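Local structure of TbiB1 (Thermobaculum terrenum, 5V1V) at residues L21-T26 / K81-G86. The protein binds the leader peptide of a lasso-peptide precursor through a PqqD-like domain and so probably presents the precursor for maturation. Sequence-based numbering, arbitrary orientation. Where two conformers were deposited one is given.
Sequences LLHLQT and KELLEG. With ZN (zinc ion), chain G.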
# COMPACT_ATOMS: atom_id res chain seq x y z
N LEU A 21 4.13 -9.00 1.58
CA LEU A 21 4.78 -8.65 0.31
C LEU A 21 6.20 -9.17 0.30
O LEU A 21 6.93 -8.98 1.28
CB LEU A 21 4.83 -7.13 0.13
CG LEU A 21 3.53 -6.36 0.35
CD1 LEU A 21 3.73 -4.87 0.18
CD2 LEU A 21 2.47 -6.87 -0.61
N LEU A 22 6.60 -9.80 -0.80
CA LEU A 22 7.96 -10.28 -0.98
C LEU A 22 8.56 -9.60 -2.20
O LEU A 22 8.02 -9.70 -3.30
CB LEU A 22 7.96 -11.79 -1.18
CG LEU A 22 7.59 -12.70 -0.01
CD1 LEU A 22 6.09 -12.76 0.22
CD2 LEU A 22 8.14 -14.08 -0.30
N HIS A 23 9.68 -8.91 -2.01
CA HIS A 23 10.36 -8.32 -3.14
C HIS A 23 11.42 -9.31 -3.61
O HIS A 23 12.38 -9.58 -2.89
CB HIS A 23 10.99 -6.99 -2.75
CG HIS A 23 11.41 -6.17 -3.92
ND1 HIS A 23 12.36 -6.60 -4.83
CD2 HIS A 23 10.99 -4.96 -4.35
CE1 HIS A 23 12.51 -5.68 -5.76
NE2 HIS A 23 11.69 -4.68 -5.50
N LEU A 24 11.22 -9.86 -4.80
CA LEU A 24 12.06 -10.97 -5.28
C LEU A 24 13.50 -10.61 -5.60
O LEU A 24 14.35 -11.49 -5.75
CB LEU A 24 11.43 -11.65 -6.50
CG LEU A 24 10.08 -12.31 -6.27
CD1 LEU A 24 9.61 -13.00 -7.54
CD2 LEU A 24 10.11 -13.28 -5.11
N GLN A 25 13.79 -9.32 -5.71
CA GLN A 25 15.15 -8.90 -6.06
C GLN A 25 15.95 -8.34 -4.89
O GLN A 25 17.16 -8.52 -4.83
CB GLN A 25 15.11 -7.95 -7.25
CG GLN A 25 14.57 -8.63 -8.50
CD GLN A 25 14.69 -7.78 -9.75
OE1 GLN A 25 15.56 -6.91 -9.84
NE2 GLN A 25 13.83 -8.03 -10.72
N THR A 26 15.27 -7.69 -3.94
CA THR A 26 15.92 -7.23 -2.71
C THR A 26 15.91 -8.34 -1.64
O THR A 26 16.71 -8.31 -0.70
CB THR A 26 15.28 -5.95 -2.15
OG1 THR A 26 13.97 -6.24 -1.67
CG2 THR A 26 15.20 -4.85 -3.23
N LYS A 81 10.96 1.56 -0.70
CA LYS A 81 11.34 0.15 -0.58
C LYS A 81 11.24 -0.59 -1.92
O LYS A 81 11.31 -1.81 -1.96
CB LYS A 81 10.50 -0.54 0.50
CG LYS A 81 10.83 -0.07 1.92
CD LYS A 81 12.27 -0.40 2.29
CE LYS A 81 12.70 0.34 3.55
NZ LYS A 81 14.01 -0.16 4.04
N GLU A 82 11.09 0.18 -3.00
CA GLU A 82 11.04 -0.37 -4.37
C GLU A 82 9.85 -1.31 -4.59
O GLU A 82 9.87 -2.22 -5.43
CB GLU A 82 12.39 -1.00 -4.80
CG GLU A 82 13.53 0.02 -4.81
CD GLU A 82 13.23 1.25 -5.66
OE1 GLU A 82 12.76 1.09 -6.81
OE2 GLU A 82 13.47 2.39 -5.20
N LEU A 83 8.78 -1.04 -3.84
CA LEU A 83 7.55 -1.80 -3.95
C LEU A 83 6.57 -1.19 -4.94
O LEU A 83 5.69 -1.89 -5.46
CB LEU A 83 6.87 -1.96 -2.58
CG LEU A 83 7.68 -2.71 -1.51
CD1 LEU A 83 7.10 -2.46 -0.12
CD2 LEU A 83 7.73 -4.20 -1.80
N LEU A 84 6.75 0.10 -5.20
CA LEU A 84 5.88 0.91 -6.06
C LEU A 84 6.75 1.72 -6.98
O LEU A 84 7.74 2.33 -6.53
CB LEU A 84 5.03 1.86 -5.20
CG LEU A 84 4.11 2.86 -5.91
CD1 LEU A 84 2.91 2.14 -6.49
CD2 LEU A 84 3.66 3.92 -4.92
N GLU A 85 6.39 1.71 -8.27
CA GLU A 85 7.13 2.43 -9.29
C GLU A 85 6.32 3.58 -9.88
O GLU A 85 5.10 3.50 -9.97
CB GLU A 85 7.60 1.49 -10.41
CG GLU A 85 8.46 0.32 -9.93
CD GLU A 85 9.73 0.75 -9.20
OE1 GLU A 85 10.08 1.95 -9.23
OE2 GLU A 85 10.39 -0.11 -8.58
N GLY A 86 7.03 4.63 -10.28
CA GLY A 86 6.41 5.79 -10.92
C GLY A 86 5.93 6.87 -9.98
O GLY A 86 5.36 7.85 -10.42
ZN ZN G . 11.67 2.23 -7.95
O HOH W 1 11.43 -3.01 -8.01
O HOH W 2 12.74 -3.91 -0.67
O HOH W 3 10.41 2.63 -6.34
O HOH W 4 12.77 1.98 -9.60
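Where the helix 64-80 of this PqqD-like domain ends in a Schellman motif, the turn that follows packs against strand 18-23 of the three-stranded antiparallel sheet, and His23 meets Glu82 there. His23 swings its ring edge-on to the Glu82 carbonyl, chi1 of -165° setting CG opposite the main-chain nitrogen; Glu82 O lies 3.1 Å from His23 NE2, while the Glu82 side chain lies beside the ring, its CB nearest NE2. The ring's rotation is set from its far edge, where Gln25 N donates to ND1 nearly in the ring plane, and Thr26 CG2 sits over the rim of one face. Water 1 bonds to NE2 and donates to Glu85 OE2, linking the histidine to a zinc site. Glu82, the positive-phi C-prime residue of the Schellman motif, bends at chi2, its carboxylate leading away from the strand, and binds the zinc ion through OE1 at 1.9 Å; Glu85 and two waters also bind it. With an alanine at His23, Gln25 N and water 1 would probably lose their ring-nitrogen partners and a gap would open beside Glu82 CB. Deeper in, Leu83 CD2 approaches His23 CD2, and Leu83 CD1 meets Leu21 CD1 at 4.2 Å, beside Phe30. Leu83 also packs against the bound leader peptide, an acidic side chain of which forms a salt bridge with Lys81 NZ.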